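Methyltransferase (Streptomyces avermitilis, PDB 3GIW) probably catalyses S-adenosylmethionine-dependent methyl transfer through a Rossmann-like domain that binds S-adenosyl-L-homocysteine, though the methyl acceptor is unknown. Local coordinates at residues R50-L55 and E204-E209; Q81-G86 and A144-A149; A138-P143 and L164-I169. All blocks are in the same frame, centred on the assembly; numbering follows the deposited sequence.

In the fold
Interactions 2 and 3 touch, their centres 8 Å apart, each having one segment on the neighbouring strands 81-85 and 163-167. Asp-84 OD1 and Thr-165 OG1 lie 2.8 Å apart, a probable hydrogen bond, and Ile-85 N is equally close to Thr-165 O. Interaction 3 contains Asp-139 and Met-140 of the S-adenosyl-L-homocysteine site, and interaction 2 lies next to them, the side chain of Ile-85 about 4 Å from that of Met-140. Interaction 1 is remote, its centre 33 Å from that of interaction 2 and 26 Å from that of interaction 3. Even so, its Trp-52 side chain is about 10 Å from those of Tyr-28 and Asn-62, two further residues of the site.

Interaction 1 (R50-L55 and E204-E209); sequences REWPAL and EFAPQE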
ATOM      1  N   ARG A  50     -13.852  17.064   6.750  1.00 11.82           N
ATOM      2  CA  ARG A  50     -14.917  18.051   6.582  1.00 13.82           C
ATOM      3  C   ARG A  50     -15.406  18.056   5.128  1.00 13.69           C
ATOM      4  O   ARG A  50     -16.598  18.224   4.864  1.00 15.13           O
ATOM      5  CB  ARG A  50     -14.471  19.452   7.035  1.00 15.95           C
ATOM      6  CG  ARG A  50     -14.461  19.643   8.556  1.00 17.93           C
ATOM      7  CD  ARG A  50     -13.853  20.996   8.954  1.00 19.87           C
ATOM      8  NE  ARG A  50     -13.769  21.137  10.403  1.00 23.05           N
ATOM      9  CZ  ARG A  50     -13.247  22.199  11.009  1.00 25.51           C
ATOM     10  NH1 ARG A  50     -12.757  23.202  10.283  1.00 27.33           N
ATOM     11  NH2 ARG A  50     -13.230  22.275  12.344  1.00 25.61           N
ATOM     12  N   GLU A  51     -14.482  17.898   4.186  1.00 13.59           N
ATOM     13  CA  GLU A  51     -14.834  17.826   2.758  1.00 13.98           C
ATOM     14  C   GLU A  51     -15.470  16.486   2.380  1.00 13.32           C
ATOM     15  O   GLU A  51     -16.368  16.434   1.538  1.00 13.60           O
ATOM     16  CB  GLU A  51     -13.587  18.070   1.881  1.00 15.16           C
ATOM     17  CG  GLU A  51     -12.958  19.444   2.076  1.00 17.05           C
ATOM     18  CD  GLU A  51     -13.824  20.589   1.577  1.00 18.26           C
ATOM     19  OE1 GLU A  51     -14.737  20.376   0.760  1.00 19.71           O
ATOM     20  OE2 GLU A  51     -13.568  21.734   1.992  1.00 22.32           O
ATOM     21  N   TRP A  52     -15.004  15.402   3.005  1.00 12.63           N
ATOM     22  CA  TRP A  52     -15.465  14.056   2.670  1.00 11.61           C
ATOM     23  C   TRP A  52     -15.600  13.244   3.945  1.00 13.21           C
ATOM     24  O   TRP A  52     -14.632  12.627   4.425  1.00 11.99           O
ATOM     25  CB  TRP A  52     -14.493  13.373   1.696  1.00 11.57           C
ATOM     26  CG  TRP A  52     -14.985  12.087   1.108  1.00 11.63           C
ATOM     27  CD1 TRP A  52     -16.263  11.757   0.761  1.00 11.69           C
ATOM     28  CD2 TRP A  52     -14.177  10.959   0.767  1.00 10.57           C
ATOM     29  NE1 TRP A  52     -16.293  10.512   0.205  1.00 12.22           N
ATOM     30  CE2 TRP A  52     -15.025   9.983   0.216  1.00 11.68           C
ATOM     31  CE3 TRP A  52     -12.822  10.688   0.889  1.00 11.77           C
ATOM     32  CZ2 TRP A  52     -14.547   8.744  -0.234  1.00 12.00           C
ATOM     33  CZ3 TRP A  52     -12.340   9.452   0.480  1.00 12.19           C
ATOM     34  CH2 TRP A  52     -13.205   8.496  -0.087  1.00 11.59           C
ATOM     35  N   PRO A  53     -16.800  13.264   4.535  1.00 12.14           N
ATOM     36  CA  PRO A  53     -17.023  12.531   5.790  1.00 11.31           C
ATOM     37  C   PRO A  53     -16.659  11.056   5.777  1.00 12.06           C
ATOM     38  O   PRO A  53     -16.302  10.512   6.840  1.00 13.85           O
ATOM     39  CB  PRO A  53     -18.507  12.774   6.103  1.00 12.67           C
ATOM     40  CG  PRO A  53     -18.765  14.153   5.456  1.00 11.86           C
ATOM     41  CD  PRO A  53     -17.962  14.122   4.173  1.00 11.94           C
ATOM     42  N   ALA A  54     -16.716  10.422   4.610  1.00 11.34           N
ATOM     43  CA  ALA A  54     -16.332   9.012   4.469  1.00 11.04           C
ATOM     44  C   ALA A  54     -14.836   8.739   4.510  1.00 11.76           C
ATOM     45  O   ALA A  54     -14.434   7.563   4.462  1.00 11.92           O
ATOM     46  CB  ALA A  54     -16.929   8.370   3.180  1.00 12.71           C
ATOM     47  N   LEU A  55     -14.002   9.776   4.610  1.00 10.53           N
ATOM     48  CA  LEU A  55     -12.547   9.536   4.612  1.00 11.61           C
ATOM     49  C   LEU A  55     -12.097   8.364   5.536  1.00 11.10           C
ATOM     50  O   LEU A  55     -11.305   7.508   5.113  1.00 11.24           O
ATOM     51  CB  LEU A  55     -11.745  10.840   4.856  1.00 12.01           C
ATOM     52  CG  LEU A  55     -10.233  10.698   4.773  1.00 11.26           C
ATOM     53  CD1 LEU A  55      -9.788  10.363   3.363  1.00 14.34           C
ATOM     54  CD2 LEU A  55      -9.564  11.978   5.294  1.00 14.11           C
ATOM     55  N   GLU A 204     -13.618   8.577  -9.319  0.50 12.53           N
ATOM     56  CA  GLU A 204     -14.785   8.296 -10.151  0.50 13.14           C
ATOM     57  C   GLU A 204     -16.093   8.196  -9.367  0.50 12.19           C
ATOM     58  O   GLU A 204     -17.147   8.554  -9.891  0.50 12.50           O
ATOM     59  CB  GLU A 204     -14.564   7.031 -10.981  0.50 14.73           C
ATOM     60  CG  GLU A 204     -13.388   7.111 -11.958  0.50 15.73           C
ATOM     61  CD  GLU A 204     -13.481   6.064 -13.041  0.50 16.40           C
ATOM     62  OE1 GLU A 204     -14.159   6.285 -14.080  0.50 15.74           O
ATOM     63  OE2 GLU A 204     -12.857   5.009 -12.845  0.50 18.57           O
ATOM     64  N   PHE A 205     -16.029   7.702  -8.131  1.00 12.39           N
ATOM     65  CA  PHE A 205     -17.234   7.388  -7.335  1.00 11.65           C
ATOM     66  C   PHE A 205     -17.737   8.539  -6.472  1.00 12.96           C
ATOM     67  O   PHE A 205     -18.860   8.494  -6.011  1.00 13.52           O
ATOM     68  CB  PHE A 205     -16.956   6.137  -6.493  1.00 13.11           C
ATOM     69  CG  PHE A 205     -16.610   4.944  -7.336  1.00 13.77           C
ATOM     70  CD1 PHE A 205     -17.605   4.204  -7.942  1.00 14.43           C
ATOM     71  CD2 PHE A 205     -15.291   4.597  -7.599  1.00 15.68           C
ATOM     72  CE1 PHE A 205     -17.273   3.104  -8.745  1.00 15.71           C
ATOM     73  CE2 PHE A 205     -14.986   3.535  -8.403  1.00 15.57           C
ATOM     74  CZ  PHE A 205     -15.975   2.777  -8.954  1.00 15.75           C
ATOM     75  N   ALA A 206     -16.936   9.566  -6.285  1.00 13.18           N
ATOM     76  CA  ALA A 206     -17.363  10.772  -5.544  1.00 11.72           C
ATOM     77  C   ALA A 206     -16.566  11.983  -6.009  1.00 12.71           C
ATOM     78  O   ALA A 206     -15.721  12.485  -5.282  1.00 12.27           O
ATOM     79  CB  ALA A 206     -17.265  10.555  -4.024  1.00 14.20           C
ATOM     80  N   PRO A 207     -16.790  12.407  -7.261  1.00 12.46           N
ATOM     81  CA  PRO A 207     -15.888  13.386  -7.859  1.00 12.99           C
ATOM     82  C   PRO A 207     -15.703  14.657  -7.065  1.00 12.51           C
ATOM     83  O   PRO A 207     -14.573  15.118  -6.900  1.00 12.49           O
ATOM     84  CB  PRO A 207     -16.513  13.648  -9.243  1.00 12.80           C
ATOM     85  CG  PRO A 207     -17.285  12.425  -9.562  1.00 14.58           C
ATOM     86  CD  PRO A 207     -17.764  11.892  -8.245  1.00 13.78           C
ATOM     87  N   GLN A 208     -16.777  15.268  -6.585  1.00 13.16           N
ATOM     88  CA  GLN A 208     -16.628  16.529  -5.886  1.00 14.54           C
ATOM     89  C   GLN A 208     -15.878  16.404  -4.578  1.00 13.42           C
ATOM     90  O   GLN A 208     -14.933  17.144  -4.325  1.00 13.57           O
ATOM     91  CB  GLN A 208     -17.989  17.180  -5.653  1.00 16.75           C
ATOM     92  CG  GLN A 208     -17.892  18.577  -5.022  1.00 20.38           C
ATOM     93  CD  GLN A 208     -19.179  19.348  -5.075  1.00 22.69           C
ATOM     94  OE1 GLN A 208     -20.278  18.772  -5.206  1.00 23.37           O
ATOM     95  NE2 GLN A 208     -19.064  20.671  -4.990  1.00 23.88           N
ATOM     96  N   GLU A 209     -16.314  15.484  -3.730  1.00 12.99           N
ATOM     97  CA  GLU A 209     -15.729  15.320  -2.374  1.00 12.21           C
ATOM     98  C   GLU A 209     -14.279  14.810  -2.443  1.00 11.34           C
ATOM     99  O   GLU A 209     -13.398  15.331  -1.769  1.00 11.80           O
ATOM    100  CB  GLU A 209     -16.573  14.348  -1.534  1.00 12.78           C
ATOM    101  CG  GLU A 209     -17.982  14.844  -1.226  1.00 14.30           C
ATOM    102  CD  GLU A 209     -19.025  14.568  -2.316  1.00 14.71           C
ATOM    103  OE1 GLU A 209     -18.751  13.882  -3.332  1.00 14.50           O
ATOM    104  OE2 GLU A 209     -20.176  15.080  -2.181  1.00 18.31           O
TER
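Trp-52, which packs against Glu-209 and Ala-206, is also held through its backbone: its carbonyl O accepts Leu-55 N at 2.9 Å and closes the type I turn 52-55. The turn follows directly on the end of a helix, Trp-52 being the first residue to leave helical geometry. Its CG stands opposite the backbone N (chi1 -170°), which directs the indole toward the start of the helix opposite. There Glu-209 and Ala-206 offer only carbon to the indole. Glu-209 CB lies 3.5 Å from Trp-52 CD1, approaching the ring obliquely, while Ala-206 CB sits 4.3 Å from Trp-52 NE1. Within the turn, Ala-54 CB covers one face of the indole near its rim, 3.6 Å above the plane.

Glu-209 uses its methylene groups rather than its charge: CB packs on Trp-52, and CG rests 3.6 Å from Glu-51 O. The side chain bends at chi2 (85°), so that the carboxylate leads away from the contact, and the side chains of Trp-52 and Glu-209 cross at about a right angle. Glu-51 takes its charge to another partner, forming a salt bridge with Arg-212 one helical turn further on from Glu-209.

The arrangement is a junction between a helix end and a helix start. Trp-52 follows helix 39-51, whereas Ala-206 occupies the N-cap position of helix 207-219. The indole also touches Val-210 and Val-213 of that helix, meets His-58 of helix 55-75, and contacts Ala-268 in the loop before strand 269-275.

Interaction 2 (Q81-G86 and A144-A149); sequences QFLDIG and ASILDA
No flat group enters the contact of Leu-83 and Ile-85 with Ile-146 and Leu-147, which is built from methyl groups alone. The aromatic ring of the strand, Phe-82, is directed to the other face of the sheet, against Leu-95 and Ala-99 of helix 95-102.

On the face toward helix 143-147, Leu-83 divides its two methyls between successive helix residues. Its CD1 meets Ile-146 CG2 at 4.3 Å, and its CD2 lies 4.5 Å from Leu-147 CD2. Ile-85 reaches the helix with CD1, which is 4.2 Å from Ile-146 CD1. Torsions explain how these two CD1 methyls come together, the side chains meeting at a slant: chi2 of Ile-146 is extended (173°) and carries CD1 out toward the strand, whereas Ile-85 is folded at chi2 (-62°), which swings its own CD1 nearer the helix. The main chains stay well separated, with the CA atoms of Ile-85 and Ile-146 9.1 Å apart, so the side chains fill the layer between them.

This is the helix-on-sheet packing of a Rossmann-like methyltransferase. Strand 81-85 lies among parallel strands, and helix 143-147 belongs to the connection between strands 132-137 and 163-167. The strand runs out at Gly-86, whose positive phi (85°) suits a residue without a CB; the Asp-Ile-Gly sequence is consistent with the first, glycine-containing motif of Rossmann-fold methyltransferases.

Around the buried pairs, Leu-83 touches Val-109 and Val-111 of strand 107-112 and Leu-164 of strand 163-167; Ile-85 touches Val-111 and Leu-164. The helix itself ends with Asp-148 N bonded to Ala-144 O at 2.9 Å.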
ATOM      1  N   GLN A  81       7.310 -14.874   0.160  1.00 12.56           N
ATOM      2  CA  GLN A  81       8.194 -13.719   0.121  1.00 11.28           C
ATOM      3  C   GLN A  81       7.423 -12.502  -0.350  1.00 11.92           C
ATOM      4  O   GLN A  81       6.704 -12.558  -1.350  1.00 11.57           O
ATOM      5  CB  GLN A  81       9.333 -13.971  -0.879  1.00 12.00           C
ATOM      6  CG  GLN A  81      10.174 -15.203  -0.565  1.00 12.77           C
ATOM      7  CD  GLN A  81      11.441 -15.229  -1.372  1.00 11.59           C
ATOM      8  OE1 GLN A  81      12.557 -15.168  -0.809  1.00 12.77           O
ATOM      9  NE2 GLN A  81      11.293 -15.300  -2.711  1.00 11.13           N
ATOM     10  N   PHE A  82       7.612 -11.378   0.342  1.00 11.81           N
ATOM     11  CA  PHE A  82       6.888 -10.142   0.056  1.00 12.96           C
ATOM     12  C   PHE A  82       7.850  -8.958   0.060  1.00 11.61           C
ATOM     13  O   PHE A  82       8.719  -8.863   0.943  1.00 12.59           O
ATOM     14  CB  PHE A  82       5.801  -9.905   1.136  1.00 14.40           C
ATOM     15  CG  PHE A  82       4.768 -10.982   1.196  1.00 14.18           C
ATOM     16  CD1 PHE A  82       5.060 -12.221   1.786  1.00 14.13           C
ATOM     17  CD2 PHE A  82       3.518 -10.795   0.621  1.00 14.94           C
ATOM     18  CE1 PHE A  82       4.112 -13.262   1.819  1.00 14.62           C
ATOM     19  CE2 PHE A  82       2.588 -11.842   0.642  1.00 15.11           C
ATOM     20  CZ  PHE A  82       2.880 -13.042   1.241  1.00 14.37           C
ATOM     21  N   LEU A  83       7.653  -8.050  -0.894  1.00 11.76           N
ATOM     22  CA  LEU A  83       8.331  -6.782  -0.993  1.00 12.08           C
ATOM     23  C   LEU A  83       7.261  -5.678  -0.965  1.00 12.37           C
ATOM     24  O   LEU A  83       6.517  -5.512  -1.923  1.00 13.09           O
ATOM     25  CB  LEU A  83       9.152  -6.714  -2.281  1.00 13.27           C
ATOM     26  CG  LEU A  83       9.914  -5.414  -2.530  1.00 12.73           C
ATOM     27  CD1 LEU A  83      10.763  -4.934  -1.358  1.00 14.04           C
ATOM     28  CD2 LEU A  83      10.797  -5.520  -3.808  1.00 14.38           C
ATOM     29  N   ASP A  84       7.221  -4.935   0.145  1.00 12.08           N
ATOM     30  CA  ASP A  84       6.171  -3.953   0.401  1.00 12.36           C
ATOM     31  C   ASP A  84       6.719  -2.552   0.226  1.00 12.69           C
ATOM     32  O   ASP A  84       7.609  -2.098   0.976  1.00 13.82           O
ATOM     33  CB  ASP A  84       5.661  -4.124   1.823  1.00 13.55           C
ATOM     34  CG  ASP A  84       4.432  -3.260   2.139  1.00 16.11           C
ATOM     35  OD1 ASP A  84       3.500  -3.173   1.311  1.00 15.00           O
ATOM     36  OD2 ASP A  84       4.377  -2.705   3.277  1.00 16.80           O
ATOM     37  N   ILE A  85       6.211  -1.843  -0.778  1.00 12.21           N
ATOM     38  CA  ILE A  85       6.715  -0.538  -1.170  1.00 13.03           C
ATOM     39  C   ILE A  85       5.759   0.539  -0.652  1.00 13.64           C
ATOM     40  O   ILE A  85       4.603   0.584  -1.062  1.00 14.93           O
ATOM     41  CB  ILE A  85       6.842  -0.415  -2.720  1.00 14.40           C
ATOM     42  CG1 ILE A  85       7.659  -1.581  -3.278  1.00 15.55           C
ATOM     43  CG2 ILE A  85       7.392   0.988  -3.113  1.00 14.54           C
ATOM     44  CD1 ILE A  85       9.042  -1.659  -2.789  1.00 17.85           C
ATOM     45  N   GLY A  86       6.223   1.396   0.248  1.00 14.08           N
ATOM     46  CA  GLY A  86       5.341   2.390   0.881  1.00 14.71           C
ATOM     47  C   GLY A  86       4.597   1.816   2.080  1.00 14.07           C
ATOM     48  O   GLY A  86       3.378   1.888   2.187  1.00 16.40           O
ATOM     49  N   ALA A 144      16.776   0.790  -8.088  1.00 27.40           N
ATOM     50  CA  ALA A 144      18.063   0.137  -7.737  1.00 26.75           C
ATOM     51  C   ALA A 144      18.419   0.212  -6.253  1.00 26.37           C
ATOM     52  O   ALA A 144      18.940  -0.761  -5.664  1.00 26.04           O
ATOM     53  CB  ALA A 144      19.229   0.719  -8.569  1.00 27.93           C
ATOM     54  N   SER A 145      18.147   1.360  -5.647  1.00 24.27           N
ATOM     55  CA  SER A 145      18.329   1.537  -4.199  1.00 24.86           C
ATOM     56  C   SER A 145      17.525   0.525  -3.357  1.00 23.58           C
ATOM     57  O   SER A 145      17.898   0.231  -2.222  1.00 23.74           O
ATOM     58  CB  SER A 145      17.953   2.971  -3.776  1.00 24.82           C
ATOM     59  OG  SER A 145      16.570   3.222  -3.867  1.00 25.73           O
ATOM     60  N   ILE A 146      16.408   0.040  -3.909  1.00 20.96           N
ATOM     61  CA  ILE A 146      15.606  -0.973  -3.283  1.00 19.36           C
ATOM     62  C   ILE A 146      16.155  -2.333  -3.657  1.00 18.35           C
ATOM     63  O   ILE A 146      16.489  -3.117  -2.796  1.00 19.32           O
ATOM     64  CB  ILE A 146      14.106  -0.820  -3.681  1.00 18.56           C
ATOM     65  CG1 ILE A 146      13.587   0.558  -3.205  1.00 18.25           C
ATOM     66  CG2 ILE A 146      13.292  -1.970  -3.156  1.00 18.49           C
ATOM     67  CD1 ILE A 146      12.181   0.955  -3.642  1.00 18.53           C
ATOM     68  N   LEU A 147      16.252  -2.609  -4.965  1.00 20.84           N
ATOM     69  CA  LEU A 147      16.545  -3.974  -5.445  1.00 20.26           C
ATOM     70  C   LEU A 147      17.972  -4.463  -5.100  1.00 19.42           C
ATOM     71  O   LEU A 147      18.194  -5.664  -4.888  1.00 21.32           O
ATOM     72  CB  LEU A 147      16.292  -4.064  -6.961  1.00 20.98           C
ATOM     73  CG  LEU A 147      14.855  -3.788  -7.429  1.00 21.46           C
ATOM     74  CD1 LEU A 147      14.743  -3.643  -8.955  1.00 22.49           C
ATOM     75  CD2 LEU A 147      13.985  -4.881  -6.911  1.00 22.84           C
ATOM     76  N   ASP A 148      18.909  -3.539  -5.000  1.00 19.35           N
ATOM     77  CA  ASP A 148      20.294  -3.863  -4.602  1.00 21.22           C
ATOM     78  C   ASP A 148      20.615  -3.610  -3.126  1.00 19.58           C
ATOM     79  O   ASP A 148      21.785  -3.721  -2.713  1.00 20.24           O
ATOM     80  CB  ASP A 148      21.285  -3.067  -5.443  1.00 23.57           C
ATOM     81  CG  ASP A 148      21.236  -3.450  -6.887  1.00 26.60           C
ATOM     82  OD1 ASP A 148      20.913  -4.633  -7.168  1.00 27.99           O
ATOM     83  OD2 ASP A 148      21.510  -2.558  -7.718  1.00 29.48           O
ATOM     84  N   ALA A 149      19.597  -3.254  -2.334  1.00 19.23           N
ATOM     85  CA  ALA A 149      19.796  -3.012  -0.906  1.00 18.44           C
ATOM     86  C   ALA A 149      20.253  -4.298  -0.241  1.00 20.41           C
ATOM     87  O   ALA A 149      19.654  -5.348  -0.423  1.00 17.82           O
ATOM     88  CB  ALA A 149      18.495  -2.508  -0.240  1.00 19.10           C
TER

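Interaction 3 (A138-P143 and L164-I169); sequences ADMLDP and LTVIAI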
ATOM      1  N   ALA A 138      13.983   4.068   1.577  1.00 15.78           N
ATOM      2  CA  ALA A 138      14.291   4.303   0.152  1.00 16.67           C
ATOM      3  C   ALA A 138      13.087   4.876  -0.553  1.00 17.93           C
ATOM      4  O   ALA A 138      11.946   4.747  -0.084  1.00 17.97           O
ATOM      5  CB  ALA A 138      14.762   3.013  -0.521  1.00 18.56           C
ATOM      6  N   ASP A 139      13.367   5.486  -1.710  1.00 21.82           N
ATOM      7  CA  ASP A 139      12.357   6.108  -2.557  1.00 24.29           C
ATOM      8  C   ASP A 139      12.130   5.250  -3.801  1.00 24.84           C
ATOM      9  O   ASP A 139      13.095   4.894  -4.510  1.00 23.72           O
ATOM     10  CB  ASP A 139      12.860   7.483  -2.993  1.00 27.05           C
ATOM     11  CG  ASP A 139      11.746   8.384  -3.486  1.00 29.46           C
ATOM     12  OD1 ASP A 139      10.808   7.897  -4.149  1.00 29.34           O
ATOM     13  OD2 ASP A 139      11.818   9.602  -3.189  1.00 32.71           O
HETATM   14  N   MSE A 140      10.864   4.920  -4.057  1.00 25.74           N
HETATM   15  CA  MSE A 140      10.515   4.066  -5.200  1.00 26.56           C
HETATM   16  C   MSE A 140      10.896   4.682  -6.557  1.00 27.26           C
HETATM   17  O   MSE A 140      10.976   3.979  -7.555  1.00 26.91           O
HETATM   18  CB  MSE A 140       9.034   3.674  -5.175  1.00 26.73           C
HETATM   19  CG  MSE A 140       8.062   4.817  -5.391  1.00 26.21           C
HETATM   20 SE   MSE A 140       6.214   4.359  -4.968  0.75 27.44          SE
HETATM   21  CE  MSE A 140       5.754   3.474  -5.988  1.00 16.65           C
ATOM     22  N   LEU A 141      11.176   5.981  -6.573  1.00 27.24           N
ATOM     23  CA  LEU A 141      11.729   6.624  -7.774  1.00 27.92           C
ATOM     24  C   LEU A 141      13.123   6.111  -8.180  1.00 28.12           C
ATOM     25  O   LEU A 141      13.571   6.344  -9.309  1.00 26.91           O
ATOM     26  CB  LEU A 141      11.754   8.140  -7.581  1.00 28.53           C
ATOM     27  CG  LEU A 141      10.365   8.758  -7.400  1.00 29.49           C
ATOM     28  CD1 LEU A 141      10.421  10.248  -7.146  1.00 31.51           C
ATOM     29  CD2 LEU A 141       9.496   8.461  -8.613  1.00 30.76           C
ATOM     30  N   ASP A 142      13.808   5.420  -7.269  1.00 28.40           N
ATOM     31  CA  ASP A 142      15.085   4.800  -7.550  1.00 29.37           C
ATOM     32  C   ASP A 142      14.978   3.311  -7.245  1.00 28.82           C
ATOM     33  O   ASP A 142      15.432   2.845  -6.211  1.00 27.58           O
ATOM     34  CB  ASP A 142      16.179   5.454  -6.700  1.00 30.32           C
ATOM     35  CG  ASP A 142      17.581   4.939  -7.020  1.00 32.04           C
ATOM     36  OD1 ASP A 142      17.761   4.068  -7.909  1.00 32.99           O
ATOM     37  OD2 ASP A 142      18.517   5.407  -6.347  1.00 33.40           O
ATOM     38  N   PRO A 143      14.323   2.558  -8.137  1.00 27.52           N
ATOM     39  CA  PRO A 143      14.294   1.100  -7.929  1.00 27.99           C
ATOM     40  C   PRO A 143      15.609   0.371  -7.570  1.00 27.56           C
ATOM     41  O   PRO A 143      15.546  -0.610  -6.822  1.00 27.46           O
ATOM     42  CB  PRO A 143      13.684   0.576  -9.241  1.00 28.21           C
ATOM     43  CG  PRO A 143      12.827   1.743  -9.753  1.00 28.32           C
ATOM     44  CD  PRO A 143      13.518   2.989  -9.305  1.00 28.48           C
ATOM     45  N   LEU A 164       4.917  -8.414  -4.802  1.00 12.73           N
ATOM     46  CA  LEU A 164       5.228  -7.004  -4.778  1.00 12.06           C
ATOM     47  C   LEU A 164       3.932  -6.300  -4.389  1.00 12.64           C
ATOM     48  O   LEU A 164       2.966  -6.321  -5.154  1.00 12.06           O
ATOM     49  CB  LEU A 164       5.713  -6.534  -6.144  1.00 12.49           C
ATOM     50  CG  LEU A 164       6.062  -5.061  -6.281  1.00 13.12           C
ATOM     51  CD1 LEU A 164       7.219  -4.630  -5.386  1.00 15.32           C
ATOM     52  CD2 LEU A 164       6.379  -4.712  -7.747  1.00 15.25           C
ATOM     53  N   THR A 165       3.931  -5.705  -3.190  1.00 13.12           N
ATOM     54  CA  THR A 165       2.765  -4.958  -2.684  1.00 13.04           C
ATOM     55  C   THR A 165       3.013  -3.449  -2.744  1.00 13.14           C
ATOM     56  O   THR A 165       3.989  -2.949  -2.153  1.00 13.60           O
ATOM     57  CB  THR A 165       2.324  -5.462  -1.276  1.00 13.91           C
ATOM     58  OG1 THR A 165       3.391  -5.366  -0.358  1.00 14.72           O
ATOM     59  CG2 THR A 165       1.958  -6.948  -1.332  1.00 16.35           C
ATOM     60  N   VAL A 166       2.164  -2.728  -3.470  1.00 12.17           N
ATOM     61  CA  VAL A 166       2.287  -1.270  -3.674  1.00 12.93           C
ATOM     62  C   VAL A 166       0.894  -0.705  -3.307  1.00 12.36           C
ATOM     63  O   VAL A 166       0.054  -0.517  -4.184  1.00 12.38           O
ATOM     64  CB  VAL A 166       2.712  -0.898  -5.117  1.00 13.03           C
ATOM     65  CG1 VAL A 166       2.980   0.584  -5.205  1.00 13.92           C
ATOM     66  CG2 VAL A 166       3.993  -1.694  -5.523  1.00 14.81           C
ATOM     67  N   ILE A 167       0.683  -0.515  -2.002  1.00 12.38           N
ATOM     68  CA  ILE A 167      -0.633  -0.257  -1.425  1.00 13.54           C
ATOM     69  C   ILE A 167      -0.704   1.152  -0.831  1.00 13.54           C
ATOM     70  O   ILE A 167       0.146   1.581  -0.055  1.00 12.82           O
ATOM     71  CB  ILE A 167      -0.935  -1.337  -0.375  1.00 13.93           C
ATOM     72  CG1 ILE A 167      -0.963  -2.717  -1.068  1.00 15.93           C
ATOM     73  CG2 ILE A 167      -2.272  -1.007   0.334  1.00 16.81           C
ATOM     74  CD1 ILE A 167      -1.144  -3.939  -0.174  1.00 17.62           C
ATOM     75  N   ALA A 168      -1.704   1.908  -1.289  1.00 15.90           N
ATOM     76  CA  ALA A 168      -1.975   3.243  -0.751  1.00 17.47           C
ATOM     77  C   ALA A 168      -0.777   4.186  -0.925  1.00 15.98           C
ATOM     78  O   ALA A 168      -0.453   4.992  -0.043  1.00 19.78           O
ATOM     79  CB  ALA A 168      -2.439   3.156   0.737  1.00 19.95           C
ATOM     80  N   ILE A 169      -0.093   4.082  -2.070  1.00 14.99           N
ATOM     81  CA  ILE A 169       1.084   4.924  -2.351  0.50 15.89           C
ATOM     82  C   ILE A 169       1.125   5.529  -3.763  1.00 14.48           C
ATOM     83  O   ILE A 169       1.589   6.657  -3.957  1.00 14.40           O
ATOM     84  CB  ILE A 169       2.410   4.144  -2.098  0.50 16.63           C
ATOM     85  CG1 ILE A 169       3.616   5.000  -2.523  0.50 17.20           C
ATOM     86  CG2 ILE A 169       2.430   2.841  -2.848  0.50 17.31           C
ATOM     87  CD1 ILE A 169       4.927   4.542  -1.944  0.50 18.44           C
TER
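The selenium of Met-140, a selenomethionine, approaches Ile-169 CD1 to 3.3 Å, a remarkably short distance for an apolar contact. It should be treated as doubtful, because Ile-169 was modelled in two conformers and because the terminal bond of Met-140, from SE to CE, is modelled too short. The general arrangement is clearer: the two side chains reach toward each other tip to tip. Met-140 CG lies between the backbone N and the carbonyl carbon (chi1 67°), and the chain then runs out toward the strand before bending at its end. After that bend the end of Met-140 appears to face Val-166, with CE approximately 4.1 Å from Val-166 CG1.

The contact lies at the C-terminal ends of parallel strands of a Rossmann-like methyltransferase sheet. The loop 138-143 follows strand 132-137, and Ile-169 lies just beyond strand 163-167, after Ala-168 has turned the chain through a left-handed backbone conformation. Asp-139 and Met-140 are both part of the S-adenosyl-L-homocysteine site. No such ligand is bound in this model; a glycerol, probably from the crystallisation liquor, is hydrogen-bonded to Ala-138 O and Met-140 N.

Two bonds shape the loop that presents Met-140. Asp-142 N donates to Asp-139 O at 2.9 Å, closing a type I turn, and Leu-141 N donates to Asp-139 OD1 at 3.1 Å, making an Asx turn. The latter bond is nearly straight at the hydrogen (172°), although the donor stands above the carboxylate plane, 38° out of it. Val-173 packs against Met-140 from a further loop, and Met-198 of strand 195-201 touches Val-166.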